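Local coordinates for protein dihydropteroate synthase (Mycobacterium smegmatis, PDB 6OMZ) that probably condenses para-aminobenzoate with 6-hydroxymethyl-7,8-dihydropterin diphosphate to make 7,8-dihydropteroate, the immediate precursor of folates, at residues P78-A82 and D102-V108; I119-G125 and P142-W148. The protein carries 1 engineered substitution. All blocks are in the same frame, centred on the assembly; numbering follows the deposited sequence.

Going up the chain from the N terminus, the first element involved is helix 78-93, and interaction 1 closes the loop formed by the rest of that helix and strand 98-102, bringing the helix start against the turn into helix 106-114. The chain then enters strand 119-122, turns through helix 132-139 and returns in strand 143-146; interaction 2 closes this beta-alpha-beta unit. The two contacts follow in series, neither nesting nor crossing, with centres about 13 Å apart. They meet where strands 98-102 and 119-122 run side by side: T103 N lies 3.0 Å from N121 O, a probable hydrogen bond. Both reach the pterin, interaction 1 through D102 and interaction 2 through N121, V123 and M146.

Interaction 1: P78-A82 and D102-V108; sequences PGVEA and DTMHADV. With PMM (pterin-6-yl-methyl-monophosphate), chain D.
Just past strand 98-102 of the TIM barrel, in the loop entering helix 106-114, T103 and H105 share the carboxylate of E81 from the first turn of helix 78-93. The E81 side chain runs out fully extended (chi1 -175°, chi2 -174°), which carries the carboxylate across to the loop, where its oxygens take different partners. H105 ND1 donates to E81 OE1 at 2.7 Å, in the plane of its ring and onto the syn lone pair, with ring and carboxylate planes nearly perpendicular. T103 OG1 donates to E81 OE2 at 2.7 Å, coming from above the carboxylate plane. The same hydroxyl accepts H105 N at 3.2 Å, an ST turn; H105 itself occupies the N-cap position of helix 106-114. A water ties E81 OE2 to M104 N. Beside these bonds V108 packs on the start of helix 78-93, its CG2 lying 4.0 Å from P78 CB, while P78 CG sits over one face of the H105 ring. At the strand end D102 OD2 comes within 2.8 Å of N8 of the bound pterin and also forms a salt bridge with R269. With ND1 as donor, H105 has its rotation fixed by the carboxylate, and a negative E81 would be expected to make that imidazole more basic; the hydroxyl and water donors would in turn stabilise the charge on E81.

Interaction 2: I119-G125 and P142-W148; sequences IVNDVSG and PWILMHW. With PMM (pterin-6-yl-methyl-monophosphate), chain D; EDO (1,2-ethanediol), chain K; EDO (1,2-ethanediol), chain G.
V123, just past strand 119-122, packs against M146 at the end of the parallel strand 143-146, and I144 stands on the same face of the sheet as N121. M146 runs out from the backbone and bends at its thioether (chi3 76°), which brings CE 3.3 Å from V123 O and onto V123 CB, and leaves SD 3.5 Å from N3 of the pterin. V123 O, also at the edge of the W148 ring, has no hydrogen-bonding partner in the model. V123 splits its branches: CG1 meets N8 of the pterin at 3.3 Å, while CG2 lies alongside the W148 ring. I144 packs its CD1 on I119 CG2 at 3.7 Å and its CG2 beside N121 OD1. The N121 amide reads the pterin with both ends: OD1 accepts from N2 at 2.9 Å, nearly straight (174°), and ND2 donates to N1 at 3.1 Å. Four backbone bonds run up the parallel ladder; at its last rung D122 O takes M146 N and G125 N from opposite faces, joining the sheet to the type I turn. The pair lies between strands 98-102 and 190-193 of the barrel, with helix 132-139 packed on V120, D122 and W143 and the pterin on the side of N121.

Interaction 1: P78-A82 and D102-V108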
ATOM      1  N   PRO A  78      11.895   9.462 -13.311  1.00 34.73           N
ATOM      2  CA  PRO A  78      10.657  10.014 -12.720  1.00 32.95           C
ATOM      3  C   PRO A  78       9.758  10.720 -13.726  1.00 28.46           C
ATOM      4  O   PRO A  78       8.529  10.714 -13.555  1.00 21.88           O
ATOM      5  CB  PRO A  78      11.183  10.981 -11.650  1.00 30.53           C
ATOM      6  CG  PRO A  78      12.484  10.376 -11.236  1.00 39.90           C
ATOM      7  CD  PRO A  78      13.079   9.761 -12.484  1.00 36.41           C
ATOM      8  N   GLY A  79      10.326  11.328 -14.772  1.00 25.61           N
ATOM      9  CA  GLY A  79       9.487  11.892 -15.822  1.00 27.84           C
ATOM     10  C   GLY A  79       8.631  10.840 -16.501  1.00 25.04           C
ATOM     11  O   GLY A  79       7.458  11.076 -16.804  1.00 24.92           O
ATOM     12  N   VAL A  80       9.198   9.653 -16.720  1.00 27.21           N
ATOM     13  CA  VAL A  80       8.451   8.558 -17.330  1.00 24.17           C
ATOM     14  C   VAL A  80       7.428   7.999 -16.350  1.00 22.84           C
ATOM     15  O   VAL A  80       6.304   7.654 -16.738  1.00 19.52           O
ATOM     16  CB  VAL A  80       9.426   7.475 -17.832  1.00 23.60           C
ATOM     17  CG1 VAL A  80       8.675   6.221 -18.275  1.00 25.17           C
ATOM     18  CG2 VAL A  80      10.272   8.022 -18.968  1.00 25.21           C
ATOM     19  N   GLU A  81       7.789   7.917 -15.063  1.00 16.08           N
ATOM     20  CA  GLU A  81       6.828   7.478 -14.049  1.00 16.40           C
ATOM     21  C   GLU A  81       5.583   8.362 -14.056  1.00 20.27           C
ATOM     22  O   GLU A  81       4.446   7.865 -14.082  1.00 18.00           O
ATOM     23  CB  GLU A  81       7.496   7.478 -12.671  1.00 16.32           C
ATOM     24  CG  GLU A  81       6.626   6.928 -11.521  1.00 14.64           C
ATOM     25  CD  GLU A  81       7.298   7.103 -10.154  1.00 20.59           C
ATOM     26  OE1 GLU A  81       8.418   7.652 -10.108  1.00 17.29           O
ATOM     27  OE2 GLU A  81       6.707   6.714  -9.122  1.00 18.00           O
ATOM     28  N   ALA A  82       5.779   9.683 -14.060  1.00 16.73           N
ATOM     29  CA  ALA A  82       4.651  10.609 -14.031  1.00 19.44           C
ATOM     30  C   ALA A  82       3.825  10.514 -15.310  1.00 19.50           C
ATOM     31  O   ALA A  82       2.587  10.540 -15.263  1.00 18.90           O
ATOM     32  CB  ALA A  82       5.154  12.041 -13.823  1.00 19.37           C
ATOM     33  N   ASP A 102       1.058   6.007  -5.655  1.00 11.14           N
ATOM     34  CA  ASP A 102       2.111   5.194  -5.045  1.00 13.10           C
ATOM     35  C   ASP A 102       3.428   5.651  -5.665  1.00 13.46           C
ATOM     36  O   ASP A 102       3.818   5.205  -6.746  1.00 12.85           O
ATOM     37  CB  ASP A 102       1.835   3.711  -5.292  1.00 14.43           C
ATOM     38  CG  ASP A 102       2.828   2.783  -4.601  1.00 24.81           C
ATOM     39  OD1 ASP A 102       3.938   3.213  -4.203  1.00 25.82           O
ATOM     40  OD2 ASP A 102       2.481   1.592  -4.453  1.00 26.73           O
ATOM     41  N   THR A 103       4.110   6.584  -4.996  1.00 12.71           N
ATOM     42  CA  THR A 103       5.395   7.071  -5.488  1.00 13.77           C
ATOM     43  C   THR A 103       6.247   7.508  -4.303  1.00 13.01           C
ATOM     44  O   THR A 103       5.728   7.928  -3.260  1.00 14.67           O
ATOM     45  CB  THR A 103       5.237   8.235  -6.501  1.00 14.26           C
ATOM     46  OG1 THR A 103       6.506   8.541  -7.115  1.00 13.44           O
ATOM     47  CG2 THR A 103       4.742   9.501  -5.801  1.00 14.81           C
ATOM     48  N   MET A 104       7.569   7.370  -4.470  1.00 14.26           N
ATOM     49  CA  MET A 104       8.569   7.909  -3.560  1.00 17.90           C
ATOM     50  C   MET A 104       9.108   9.259  -4.007  1.00 17.28           C
ATOM     51  O   MET A 104       9.961   9.826  -3.316  1.00 19.71           O
ATOM     52  CB  MET A 104       9.786   6.977  -3.439  1.00 22.80           C
ATOM     53  CG  MET A 104       9.533   5.525  -3.159  1.00 28.78           C
ATOM     54  SD  MET A 104      11.133   4.662  -3.131  1.00 28.61           S
ATOM     55  CE  MET A 104      11.636   4.736  -4.845  1.00 32.10           C
ATOM     56  N   HIS A 105       8.686   9.756  -5.163  1.00 15.74           N
ATOM     57  CA  HIS A 105       9.332  10.896  -5.799  1.00 20.59           C
ATOM     58  C   HIS A 105       8.415  12.108  -5.724  1.00 16.60           C
ATOM     59  O   HIS A 105       7.263  12.044  -6.165  1.00 14.69           O
ATOM     60  CB  HIS A 105       9.690  10.546  -7.241  1.00 17.24           C
ATOM     61  CG  HIS A 105      10.551   9.326  -7.348  1.00 21.60           C
ATOM     62  ND1 HIS A 105      10.207   8.231  -8.113  1.00 17.46           N
ATOM     63  CD2 HIS A 105      11.733   9.019  -6.762  1.00 23.39           C
ATOM     64  CE1 HIS A 105      11.152   7.310  -8.009  1.00 18.36           C
ATOM     65  NE2 HIS A 105      12.087   7.762  -7.192  1.00 21.76           N
ATOM     66  N   ALA A 106       8.932  13.200  -5.150  1.00 19.01           N
ATOM     67  CA  ALA A 106       8.098  14.356  -4.845  1.00 19.55           C
ATOM     68  C   ALA A 106       7.520  14.983  -6.110  1.00 23.12           C
ATOM     69  O   ALA A 106       6.356  15.407  -6.128  1.00 17.63           O
ATOM     70  CB  ALA A 106       8.906  15.383  -4.053  1.00 23.12           C
ATOM     71  N   ASP A 107       8.316  15.056  -7.178  1.00 20.81           N
ATOM     72  CA  ASP A 107       7.825  15.670  -8.406  1.00 22.96           C
ATOM     73  C   ASP A 107       6.717  14.826  -9.020  1.00 20.48           C
ATOM     74  O   ASP A 107       5.748  15.366  -9.577  1.00 18.87           O
ATOM     75  CB  ASP A 107       8.977  15.869  -9.403  1.00 24.39           C
ATOM     76  CG  ASP A 107       9.940  16.976  -9.001  1.00 45.78           C
ATOM     77  OD1 ASP A 107       9.686  17.699  -8.010  1.00 52.17           O
ATOM     78  OD2 ASP A 107      10.969  17.124  -9.699  1.00 52.16           O
ATOM     79  N   VAL A 108       6.823  13.498  -8.901  1.00 14.69           N
ATOM     80  CA  VAL A 108       5.769  12.616  -9.386  1.00 15.68           C
ATOM     81  C   VAL A 108       4.499  12.782  -8.555  1.00 19.01           C
ATOM     82  O   VAL A 108       3.394  12.873  -9.105  1.00 14.10           O
ATOM     83  CB  VAL A 108       6.261  11.156  -9.398  1.00 16.60           C
ATOM     84  CG1 VAL A 108       5.130  10.221  -9.772  1.00 11.54           C
ATOM     85  CG2 VAL A 108       7.422  10.995 -10.365  1.00 17.97           C
TER
HETATM   86  N5  PMM D 303       3.565  -2.750  -1.245  1.00 14.18           N
HETATM   87  C6  PMM D 303       3.963  -2.464  -2.499  1.00 14.78           C
HETATM   88  C7  PMM D 303       3.776  -1.198  -3.028  1.00 15.40           C
HETATM   89  N8  PMM D 303       3.234  -0.172  -2.361  1.00 13.64           N
HETATM   90  N1  PMM D 303       2.366   0.614  -0.420  1.00 12.58           N
HETATM   91  C2  PMM D 303       2.014   0.428   0.850  1.00 13.20           C
HETATM   92  N2  PMM D 303       1.567   1.461   1.570  1.00 13.00           N
HETATM   93  N3  PMM D 303       2.114  -0.779   1.483  1.00 12.60           N
HETATM   94  C4  PMM D 303       2.593  -1.936   0.907  1.00 12.74           C
HETATM   95  O4  PMM D 303       2.627  -2.988   1.537  1.00 13.87           O
HETATM   96  C4A PMM D 303       3.018  -1.776  -0.500  1.00 13.31           C
HETATM   97  C8A PMM D 303       2.870  -0.468  -1.106  1.00 10.53           C
HETATM   98  C9  PMM D 303       4.710  -3.537  -3.236  1.00 16.08           C
HETATM   99  O10 PMM D 303       3.806  -4.624  -3.566  1.00 23.78           O
HETATM  100  PA  PMM D 303       2.959  -4.824  -4.945  1.00 19.05           P
HETATM  101  O1P PMM D 303       2.159  -6.057  -4.730  1.00 21.55           O
HETATM  102  O2P PMM D 303       2.068  -3.600  -5.165  1.00 16.53           O
HETATM  103  O3P PMM D 303       3.943  -4.948  -6.102  1.00 20.79           O
HETATM  104  O   HOH W   1       4.262   5.761  -9.294  1.00 20.63           O
HETATM  105  O   HOH W   2       8.343   5.638  -6.909  1.00 20.88           O

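Interaction 2: I119-G125 and P142-W148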
ATOM      1  N   ILE A 119      -4.489  11.291  -2.254  1.00 13.13           N
ATOM      2  CA  ILE A 119      -3.656  10.710  -1.206  1.00 11.70           C
ATOM      3  C   ILE A 119      -2.301  10.407  -1.835  1.00 12.23           C
ATOM      4  O   ILE A 119      -2.230  10.020  -3.000  1.00 13.19           O
ATOM      5  CB  ILE A 119      -4.281   9.402  -0.653  1.00 11.59           C
ATOM      6  CG1 ILE A 119      -5.670   9.633  -0.044  1.00 14.92           C
ATOM      7  CG2 ILE A 119      -3.353   8.706   0.356  1.00 11.54           C
ATOM      8  CD1 ILE A 119      -6.399   8.306   0.164  1.00 16.83           C
ATOM      9  N   VAL A 120      -1.222  10.556  -1.065  1.00  9.84           N
ATOM     10  CA  VAL A 120       0.121  10.177  -1.509  1.00 11.08           C
ATOM     11  C   VAL A 120       0.566   8.970  -0.695  1.00 12.14           C
ATOM     12  O   VAL A 120       0.545   9.012   0.541  1.00 11.10           O
ATOM     13  CB  VAL A 120       1.131  11.328  -1.354  1.00 12.46           C
ATOM     14  CG1 VAL A 120       2.545  10.845  -1.753  1.00 17.14           C
ATOM     15  CG2 VAL A 120       0.716  12.509  -2.206  1.00 11.37           C
ATOM     16  N   ASN A 121       0.967   7.904  -1.386  1.00 14.75           N
ATOM     17  CA  ASN A 121       1.385   6.650  -0.764  1.00 13.03           C
ATOM     18  C   ASN A 121       2.884   6.465  -1.014  1.00 11.68           C
ATOM     19  O   ASN A 121       3.291   6.106  -2.120  1.00 13.26           O
ATOM     20  CB  ASN A 121       0.586   5.479  -1.340  1.00  9.76           C
ATOM     21  CG  ASN A 121       1.041   4.147  -0.783  1.00 18.34           C
ATOM     22  OD1 ASN A 121       1.555   4.086   0.330  1.00 14.99           O
ATOM     23  ND2 ASN A 121       0.858   3.073  -1.557  1.00 13.57           N
ATOM     24  N   ASP A 122       3.700   6.679   0.021  1.00 12.62           N
ATOM     25  CA  ASP A 122       5.161   6.748  -0.113  1.00 12.40           C
ATOM     26  C   ASP A 122       5.805   5.547   0.573  1.00 16.69           C
ATOM     27  O   ASP A 122       5.920   5.518   1.801  1.00 10.75           O
ATOM     28  CB  ASP A 122       5.642   8.062   0.488  1.00 12.33           C
ATOM     29  CG  ASP A 122       7.133   8.302   0.313  1.00 14.88           C
ATOM     30  OD1 ASP A 122       7.877   7.428  -0.201  1.00 12.25           O
ATOM     31  OD2 ASP A 122       7.550   9.408   0.704  1.00 19.82           O
ATOM     32  N   VAL A 123       6.251   4.561  -0.218  1.00 12.76           N
ATOM     33  CA  VAL A 123       6.858   3.374   0.388  1.00 12.70           C
ATOM     34  C   VAL A 123       8.174   3.700   1.087  1.00 14.34           C
ATOM     35  O   VAL A 123       8.659   2.891   1.886  1.00 14.50           O
ATOM     36  CB  VAL A 123       7.047   2.227  -0.640  1.00 16.76           C
ATOM     37  CG1 VAL A 123       5.688   1.819  -1.262  1.00 15.48           C
ATOM     38  CG2 VAL A 123       8.072   2.586  -1.717  1.00 18.45           C
ATOM     39  N   SER A 124       8.760   4.875   0.842  1.00 12.42           N
ATOM     40  CA  SER A 124       9.948   5.257   1.586  1.00 14.09           C
ATOM     41  C   SER A 124       9.626   6.004   2.872  1.00 18.17           C
ATOM     42  O   SER A 124      10.548   6.310   3.638  1.00 18.97           O
ATOM     43  CB  SER A 124      10.869   6.133   0.730  1.00 16.02           C
ATOM     44  OG  SER A 124      10.315   7.443   0.630  1.00 15.03           O
ATOM     45  N   GLY A 125       8.356   6.320   3.120  1.00 18.99           N
ATOM     46  CA  GLY A 125       7.993   7.082   4.302  1.00 18.88           C
ATOM     47  C   GLY A 125       8.618   8.460   4.373  1.00 20.16           C
ATOM     48  O   GLY A 125       8.930   8.930   5.471  1.00 17.62           O
ATOM     49  N   PRO A 142      -3.919  13.582   2.624  1.00 14.63           N
ATOM     50  CA  PRO A 142      -3.316  12.542   3.461  1.00 11.96           C
ATOM     51  C   PRO A 142      -2.013  12.010   2.877  1.00 13.29           C
ATOM     52  O   PRO A 142      -1.820  11.945   1.659  1.00 13.62           O
ATOM     53  CB  PRO A 142      -4.393  11.450   3.513  1.00 16.98           C
ATOM     54  CG  PRO A 142      -5.668  12.183   3.295  1.00 17.02           C
ATOM     55  CD  PRO A 142      -5.318  13.254   2.283  1.00 19.03           C
ATOM     56  N   TRP A 143      -1.113  11.619   3.778  1.00 10.83           N
ATOM     57  CA  TRP A 143       0.190  11.074   3.415  1.00 12.38           C
ATOM     58  C   TRP A 143       0.353   9.746   4.139  1.00 14.39           C
ATOM     59  O   TRP A 143       0.294   9.706   5.374  1.00 15.39           O
ATOM     60  CB  TRP A 143       1.303  12.055   3.799  1.00 16.43           C
ATOM     61  CG  TRP A 143       2.703  11.738   3.302  1.00 15.51           C
ATOM     62  CD1 TRP A 143       3.070  10.798   2.373  1.00 14.03           C
ATOM     63  CD2 TRP A 143       3.915  12.381   3.723  1.00 14.06           C
ATOM     64  NE1 TRP A 143       4.435  10.824   2.191  1.00 16.33           N
ATOM     65  CE2 TRP A 143       4.977  11.785   3.005  1.00 14.89           C
ATOM     66  CE3 TRP A 143       4.205  13.405   4.635  1.00 16.61           C
ATOM     67  CZ2 TRP A 143       6.306  12.181   3.172  1.00 13.25           C
ATOM     68  CZ3 TRP A 143       5.529  13.803   4.795  1.00 15.10           C
ATOM     69  CH2 TRP A 143       6.564  13.187   4.064  1.00 12.42           C
ATOM     70  N   ILE A 144       0.518   8.665   3.374  1.00 10.80           N
ATOM     71  CA  ILE A 144       0.779   7.338   3.925  1.00 11.59           C
ATOM     72  C   ILE A 144       2.287   7.152   4.014  1.00 10.53           C
ATOM     73  O   ILE A 144       2.984   7.184   2.990  1.00 10.44           O
ATOM     74  CB  ILE A 144       0.147   6.233   3.055  1.00 12.35           C
ATOM     75  CG1 ILE A 144      -1.380   6.386   2.992  1.00 17.14           C
ATOM     76  CG2 ILE A 144       0.504   4.839   3.602  1.00 12.15           C
ATOM     77  CD1 ILE A 144      -2.038   5.597   1.846  1.00 12.38           C
ATOM     78  N   LEU A 145       2.788   6.933   5.235  1.00  9.44           N
ATOM     79  CA  LEU A 145       4.205   6.694   5.493  1.00 11.89           C
ATOM     80  C   LEU A 145       4.415   5.201   5.733  1.00 15.40           C
ATOM     81  O   LEU A 145       4.045   4.683   6.788  1.00 13.13           O
ATOM     82  CB  LEU A 145       4.673   7.500   6.705  1.00 13.26           C
ATOM     83  CG  LEU A 145       4.456   9.014   6.638  1.00 15.05           C
ATOM     84  CD1 LEU A 145       4.594   9.626   8.024  1.00 14.79           C
ATOM     85  CD2 LEU A 145       5.455   9.644   5.670  1.00 14.65           C
ATOM     86  N   MET A 146       5.021   4.511   4.768  1.00 12.16           N
ATOM     87  CA  MET A 146       5.323   3.096   4.932  1.00 13.28           C
ATOM     88  C   MET A 146       6.703   2.903   5.547  1.00 16.83           C
ATOM     89  O   MET A 146       7.633   3.669   5.283  1.00 15.23           O
ATOM     90  CB  MET A 146       5.266   2.361   3.591  1.00 12.86           C
ATOM     91  CG  MET A 146       5.021   0.865   3.745  1.00 14.70           C
ATOM     92  SD  MET A 146       5.429  -0.075   2.249  1.00 15.36           S
ATOM     93  CE  MET A 146       7.225  -0.069   2.370  1.00 17.02           C
ATOM     94  N   HIS A 147       6.837   1.859   6.358  1.00 12.74           N
ATOM     95  CA  HIS A 147       8.111   1.560   7.006  1.00 12.70           C
ATOM     96  C   HIS A 147       8.997   0.726   6.089  1.00 12.52           C
ATOM     97  O   HIS A 147       8.635  -0.392   5.713  1.00 12.17           O
ATOM     98  CB  HIS A 147       7.928   0.808   8.319  1.00 14.30           C
ATOM     99  CG  HIS A 147       9.225   0.555   9.014  1.00 12.43           C
ATOM    100  ND1 HIS A 147      10.040  -0.511   8.702  1.00 12.07           N
ATOM    101  CD2 HIS A 147       9.881   1.271   9.960  1.00 13.08           C
ATOM    102  CE1 HIS A 147      11.133  -0.455   9.442  1.00 15.81           C
ATOM    103  NE2 HIS A 147      11.061   0.616  10.216  1.00 14.19           N
ATOM    104  N   TRP A 148      10.189   1.230   5.797  1.00 13.01           N
ATOM    105  CA  TRP A 148      11.152   0.449   5.026  1.00 14.15           C
ATOM    106  C   TRP A 148      12.533   0.942   5.427  1.00 16.09           C
ATOM    107  O   TRP A 148      12.929   2.040   5.027  1.00 14.91           O
ATOM    108  CB  TRP A 148      10.912   0.620   3.529  1.00 13.08           C
ATOM    109  CG  TRP A 148      11.842  -0.157   2.642  1.00 13.16           C
ATOM    110  CD1 TRP A 148      12.818  -1.040   3.028  1.00 13.16           C
ATOM    111  CD2 TRP A 148      11.869  -0.129   1.216  1.00 14.46           C
ATOM    112  NE1 TRP A 148      13.449  -1.556   1.924  1.00 14.78           N
ATOM    113  CE2 TRP A 148      12.891  -1.009   0.798  1.00 15.03           C
ATOM    114  CE3 TRP A 148      11.125   0.558   0.244  1.00 16.64           C
ATOM    115  CZ2 TRP A 148      13.187  -1.230  -0.555  1.00 17.78           C
ATOM    116  CZ3 TRP A 148      11.430   0.350  -1.101  1.00 21.83           C
ATOM    117  CH2 TRP A 148      12.450  -0.539  -1.485  1.00 19.29           C
TER
HETATM  118  N5  PMM D 303       3.565  -2.750  -1.245  1.00 14.18           N
HETATM  119  C6  PMM D 303       3.963  -2.464  -2.499  1.00 14.78           C
HETATM  120  C7  PMM D 303       3.776  -1.198  -3.028  1.00 15.40           C
HETATM  121  N8  PMM D 303       3.234  -0.172  -2.361  1.00 13.64           N
HETATM  122  N1  PMM D 303       2.366   0.614  -0.420  1.00 12.58           N
HETATM  123  C2  PMM D 303       2.014   0.428   0.850  1.00 13.20           C
HETATM  124  N2  PMM D 303       1.567   1.461   1.570  1.00 13.00           N
HETATM  125  N3  PMM D 303       2.114  -0.779   1.483  1.00 12.60           N
HETATM  126  C4  PMM D 303       2.593  -1.936   0.907  1.00 12.74           C
HETATM  127  O4  PMM D 303       2.627  -2.988   1.537  1.00 13.87           O
HETATM  128  C4A PMM D 303       3.018  -1.776  -0.500  1.00 13.31           C
HETATM  129  C8A PMM D 303       2.870  -0.468  -1.106  1.00 10.53           C
HETATM  130  C9  PMM D 303       4.710  -3.537  -3.236  1.00 16.08           C
HETATM  131  O10 PMM D 303       3.806  -4.624  -3.566  1.00 23.78           O
HETATM  132  PA  PMM D 303       2.959  -4.824  -4.945  1.00 19.05           P
HETATM  133  O1P PMM D 303       2.159  -6.057  -4.730  1.00 21.55           O
HETATM  134  O2P PMM D 303       2.068  -3.600  -5.165  1.00 16.53           O
HETATM  135  O3P PMM D 303       3.943  -4.948  -6.102  1.00 20.79           O
HETATM  136  C1  EDO K 310      10.022   5.226   6.957  1.00 41.75           C
HETATM  137  O1  EDO K 310      10.225   4.220   5.953  1.00 23.56           O
HETATM  138  C2  EDO K 310      10.516   4.704   8.301  1.00 47.92           C
HETATM  139  O2  EDO K 310      11.874   4.266   8.172  1.00 56.32           O
HETATM  140  C1  EDO G 306       9.251  13.224   6.668  1.00 30.39           C
HETATM  141  O1  EDO G 306       9.941  13.416   5.438  1.00 23.44           O
HETATM  142  C2  EDO G 306       8.878  11.754   6.840  1.00 29.29           C
HETATM  143  O2  EDO G 306      10.068  10.939   6.814  1.00 31.93           O
HETATM  144  O   HOH W   3      12.756   4.243   3.659  1.00 21.64           O